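MmeI (Methylophilus methylotrophus, PDB 5HR4) probably methylates adenine in DNA at N6 using S-adenosyl-L-methionine, as part of a single-chain Type IIL restriction-modification enzyme. Local coordinates at residues 197-211 / 279-291. Residues are numbered along the deposited sequence; the frame is centred on the assembly and turned at random.
Sequences LFAEDTTIFEKSLFQ and LLDLCSLDWSRIS. With CA (calcium ion), chain G.
Leu197 lies over one face of the Trp287 indole: its CB stands 3.8 Å from the centroid of the five-membered ring and almost on the ring normal, a CH-pi contact, and CD1 continues over the six-membered ring toward Leu282 CB. With CG anti to the carbonyl carbon (chi1 -67°), the leucine runs alongside the indole and points the same way. Its other branch, CD2, meets Cys283 SG at 3.5 Å. In its own ring plane Trp287 NE1 donates to Leu282 O, 2.8 Å and nearly straight; NE1 and Leu285 N reach that oxygen from opposite faces of the carbonyl plane. The backbone N of Trp287 binds Asp201 OD2 at 2.8 Å, on the anti side of the carboxylate. That bond is a second-shell hold on a calcium ligand: Asp201 grips the ion with both OD1 and OD2, Cys283 O and Leu285 O, two residues apart, bind it with backbone carbonyls, and a water and Gln158 OE1 complete the set. An alanine in place of Trp287 would probably uncover one side of Leu197 and leave Leu282 O without its NE1 donor, the turn into the calcium-binding carbonyls less firmly held. Cys283 is a knob in a hole formed by Leu197, Glu200, Phe210 and Gln211, its SG placed obliquely to the Phe210 ring, 5.0 Å from the centroid. Gln211 OE1 accepts from the calcium-bound water, and its NE2 bonds to Glu215. At the other end Phe198, which also touches Leu428 of helix 416-440, turns its ring edge to Trp287 O, 3.5 Å from CD1.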
# COMPACT_ATOMS: atom_id res chain seq x y z
N LEU A 197 13.02 -11.94 27.03
CA LEU A 197 13.83 -12.75 26.11
C LEU A 197 15.02 -11.95 25.60
O LEU A 197 16.14 -12.46 25.55
CB LEU A 197 12.98 -13.26 24.95
CG LEU A 197 11.92 -14.27 25.38
CD1 LEU A 197 10.93 -14.46 24.28
CD2 LEU A 197 12.56 -15.58 25.76
N PHE A 198 14.80 -10.67 25.28
CA PHE A 198 15.90 -9.81 24.87
C PHE A 198 16.88 -9.58 26.02
O PHE A 198 18.10 -9.51 25.81
CB PHE A 198 15.34 -8.49 24.35
CG PHE A 198 16.39 -7.45 24.07
CD1 PHE A 198 17.09 -7.47 22.87
CD2 PHE A 198 16.68 -6.46 25.01
CE1 PHE A 198 18.05 -6.49 22.59
CE2 PHE A 198 17.63 -5.49 24.74
CZ PHE A 198 18.33 -5.51 23.52
N ALA A 199 16.37 -9.47 27.25
CA ALA A 199 17.20 -9.02 28.36
C ALA A 199 18.21 -10.08 28.79
O ALA A 199 19.34 -9.74 29.16
CB ALA A 199 16.34 -8.62 29.55
N GLU A 200 17.83 -11.36 28.76
CA GLU A 200 18.78 -12.37 29.23
C GLU A 200 19.91 -12.60 28.23
O GLU A 200 20.97 -13.11 28.61
CB GLU A 200 18.08 -13.69 29.55
CG GLU A 200 17.44 -14.39 28.38
CD GLU A 200 16.73 -15.67 28.83
OE1 GLU A 200 17.07 -16.14 29.94
OE2 GLU A 200 15.86 -16.21 28.08
N ASP A 201 19.71 -12.21 26.97
CA ASP A 201 20.69 -12.37 25.91
C ASP A 201 21.56 -11.14 25.74
O ASP A 201 22.39 -11.08 24.83
CB ASP A 201 19.97 -12.69 24.60
CG ASP A 201 19.51 -14.10 24.54
OD1 ASP A 201 19.99 -14.88 25.41
OD2 ASP A 201 18.69 -14.43 23.65
N THR A 202 21.36 -10.15 26.58
CA THR A 202 22.19 -8.98 26.67
C THR A 202 22.64 -8.89 28.12
O THR A 202 22.51 -9.85 28.90
CB THR A 202 21.40 -7.77 26.16
OG1 THR A 202 20.95 -8.04 24.82
CG2 THR A 202 22.27 -6.53 26.14
N THR A 203 23.16 -7.74 28.52
CA THR A 203 23.67 -7.58 29.86
C THR A 203 22.63 -6.99 30.81
O THR A 203 23.00 -6.53 31.90
CB THR A 203 24.91 -6.72 29.82
OG1 THR A 203 24.62 -5.53 29.07
CG2 THR A 203 26.03 -7.50 29.13
N ILE A 204 21.36 -6.98 30.42
CA ILE A 204 20.33 -6.42 31.30
C ILE A 204 20.07 -7.36 32.47
O ILE A 204 20.15 -6.95 33.63
CB ILE A 204 19.05 -6.13 30.51
CG1 ILE A 204 19.32 -5.09 29.43
CG2 ILE A 204 18.00 -5.62 31.47
CD1 ILE A 204 18.11 -4.71 28.63
N PHE A 205 19.72 -8.61 32.17
CA PHE A 205 19.87 -9.70 33.12
C PHE A 205 21.24 -10.35 32.91
O PHE A 205 21.81 -10.27 31.82
CB PHE A 205 18.80 -10.79 32.95
CG PHE A 205 17.38 -10.31 32.98
CD1 PHE A 205 17.05 -9.03 33.37
CD2 PHE A 205 16.35 -11.18 32.63
CE1 PHE A 205 15.72 -8.61 33.40
CE2 PHE A 205 15.03 -10.77 32.66
CZ PHE A 205 14.71 -9.49 33.05
N GLU A 206 21.75 -11.00 33.96
CA GLU A 206 22.83 -11.95 33.78
C GLU A 206 22.46 -12.93 32.68
O GLU A 206 21.30 -13.33 32.55
CB GLU A 206 23.11 -12.74 35.06
CG GLU A 206 23.70 -11.98 36.22
CD GLU A 206 23.89 -12.89 37.43
OE1 GLU A 206 24.34 -14.05 37.22
OE2 GLU A 206 23.57 -12.48 38.58
N LYS A 207 23.45 -13.34 31.90
CA LYS A 207 23.22 -14.17 30.72
C LYS A 207 22.32 -15.35 31.05
O LYS A 207 22.61 -16.14 31.95
CB LYS A 207 24.56 -14.65 30.16
CG LYS A 207 24.48 -15.11 28.70
CD LYS A 207 25.76 -14.77 27.92
CE LYS A 207 25.55 -14.95 26.40
NZ LYS A 207 26.78 -14.71 25.58
N SER A 208 21.21 -15.44 30.33
CA SER A 208 20.28 -16.57 30.39
C SER A 208 19.57 -16.70 31.73
O SER A 208 19.06 -17.78 32.06
CB SER A 208 21.01 -17.87 30.04
OG SER A 208 21.35 -17.90 28.66
N LEU A 209 19.50 -15.63 32.53
CA LEU A 209 18.93 -15.76 33.87
C LEU A 209 17.46 -16.15 33.81
O LEU A 209 17.00 -16.99 34.59
CB LEU A 209 19.11 -14.46 34.63
CG LEU A 209 19.02 -14.68 36.13
CD1 LEU A 209 20.27 -15.38 36.61
CD2 LEU A 209 18.83 -13.35 36.81
N PHE A 210 16.72 -15.56 32.88
CA PHE A 210 15.32 -15.94 32.69
C PHE A 210 15.20 -17.41 32.34
O PHE A 210 14.41 -18.14 32.94
CB PHE A 210 14.69 -15.07 31.61
CG PHE A 210 13.22 -15.26 31.48
CD1 PHE A 210 12.42 -15.34 32.61
CD2 PHE A 210 12.63 -15.37 30.23
CE1 PHE A 210 11.07 -15.53 32.50
CE2 PHE A 210 11.28 -15.55 30.11
CZ PHE A 210 10.49 -15.63 31.25
N GLN A 211 15.98 -17.86 31.35
CA GLN A 211 15.87 -19.26 30.93
C GLN A 211 16.26 -20.20 32.05
O GLN A 211 15.58 -21.20 32.30
CB GLN A 211 16.75 -19.53 29.70
CG GLN A 211 16.69 -21.00 29.27
CD GLN A 211 17.54 -21.31 28.06
OE1 GLN A 211 17.76 -20.45 27.21
NE2 GLN A 211 18.03 -22.54 27.98
N LEU A 279 8.07 -21.58 25.21
CA LEU A 279 8.74 -20.43 25.81
C LEU A 279 10.22 -20.71 26.09
O LEU A 279 11.06 -19.83 25.93
CB LEU A 279 8.02 -19.99 27.09
CG LEU A 279 8.60 -18.76 27.82
CD1 LEU A 279 8.62 -17.52 26.95
CD2 LEU A 279 7.80 -18.50 29.11
N LEU A 280 10.55 -21.93 26.54
CA LEU A 280 11.95 -22.29 26.65
C LEU A 280 12.60 -22.36 25.27
O LEU A 280 13.77 -22.02 25.10
CB LEU A 280 12.09 -23.63 27.37
CG LEU A 280 11.94 -23.61 28.88
CD1 LEU A 280 11.95 -25.04 29.44
CD2 LEU A 280 13.04 -22.77 29.49
N ASP A 281 11.83 -22.81 24.28
CA ASP A 281 12.28 -22.78 22.90
C ASP A 281 12.70 -21.38 22.48
O ASP A 281 13.76 -21.19 21.89
CB ASP A 281 11.15 -23.29 22.01
CG ASP A 281 11.64 -24.05 20.86
OD1 ASP A 281 12.05 -23.40 19.87
OD2 ASP A 281 11.62 -25.30 20.96
N LEU A 282 11.85 -20.38 22.77
CA LEU A 282 12.21 -19.01 22.43
C LEU A 282 13.45 -18.56 23.21
O LEU A 282 14.30 -17.84 22.67
CB LEU A 282 11.02 -18.09 22.69
CG LEU A 282 9.82 -18.21 21.74
CD1 LEU A 282 8.70 -17.28 22.15
CD2 LEU A 282 10.25 -17.91 20.32
N CYS A 283 13.58 -19.00 24.46
CA CYS A 283 14.73 -18.58 25.26
C CYS A 283 16.03 -19.05 24.63
O CYS A 283 17.04 -18.33 24.66
CB CYS A 283 14.65 -19.13 26.69
SG CYS A 283 13.35 -18.43 27.69
N SER A 284 16.04 -20.25 24.07
CA SER A 284 17.31 -20.80 23.60
C SER A 284 17.87 -20.06 22.39
O SER A 284 19.04 -20.24 22.07
CB SER A 284 17.17 -22.28 23.29
OG SER A 284 16.34 -22.48 22.18
N LEU A 285 17.08 -19.21 21.73
CA LEU A 285 17.59 -18.38 20.65
C LEU A 285 18.26 -17.12 21.22
O LEU A 285 18.12 -16.79 22.40
CB LEU A 285 16.48 -18.01 19.69
CG LEU A 285 15.68 -19.19 19.14
CD1 LEU A 285 14.56 -18.71 18.22
CD2 LEU A 285 16.57 -20.16 18.42
N ASP A 286 18.98 -16.41 20.35
CA ASP A 286 19.65 -15.17 20.73
C ASP A 286 18.79 -14.01 20.21
O ASP A 286 18.66 -13.82 19.00
CB ASP A 286 21.07 -15.13 20.15
CG ASP A 286 21.89 -13.96 20.68
OD1 ASP A 286 21.54 -13.41 21.75
OD2 ASP A 286 22.90 -13.60 20.04
N TRP A 287 18.20 -13.26 21.13
CA TRP A 287 17.36 -12.12 20.77
C TRP A 287 18.16 -10.85 20.60
O TRP A 287 17.58 -9.79 20.34
CB TRP A 287 16.26 -11.94 21.83
CG TRP A 287 15.36 -13.09 21.74
CD1 TRP A 287 15.61 -14.35 22.20
CD2 TRP A 287 14.12 -13.16 21.05
NE1 TRP A 287 14.59 -15.18 21.87
CE2 TRP A 287 13.65 -14.48 21.17
CE3 TRP A 287 13.34 -12.22 20.37
CZ2 TRP A 287 12.42 -14.89 20.64
CZ3 TRP A 287 12.13 -12.62 19.84
CH2 TRP A 287 11.68 -13.95 19.97
N SER A 288 19.49 -10.96 20.66
CA SER A 288 20.35 -9.78 20.74
C SER A 288 20.17 -8.86 19.54
O SER A 288 20.11 -7.63 19.71
CB SER A 288 21.80 -10.23 20.87
OG SER A 288 22.55 -9.15 21.38
N ARG A 289 20.07 -9.42 18.34
CA ARG A 289 20.00 -8.63 17.11
C ARG A 289 18.57 -8.70 16.58
O ARG A 289 18.28 -9.31 15.55
CB ARG A 289 21.00 -9.14 16.07
CG ARG A 289 22.45 -9.17 16.50
CD ARG A 289 23.10 -7.81 16.39
NE ARG A 289 24.52 -7.84 16.71
CZ ARG A 289 25.25 -6.78 17.05
NH1 ARG A 289 24.68 -5.58 17.11
NH2 ARG A 289 26.54 -6.91 17.34
N ILE A 290 17.66 -8.06 17.30
CA ILE A 290 16.25 -8.04 16.93
C ILE A 290 16.01 -6.79 16.10
O ILE A 290 16.49 -5.70 16.44
CB ILE A 290 15.32 -8.08 18.17
CG1 ILE A 290 13.85 -7.99 17.73
CG2 ILE A 290 15.66 -6.97 19.17
CD1 ILE A 290 12.85 -8.39 18.81
N SER A 291 15.26 -6.93 15.02
CA SER A 291 15.16 -5.87 14.04
C SER A 291 13.72 -5.66 13.58
O SER A 291 12.86 -6.50 13.84
CB SER A 291 16.04 -6.23 12.85
OG SER A 291 15.94 -7.62 12.64
CA CA G . 18.60 -16.68 24.58
O HOH W 1 18.86 -17.51 26.82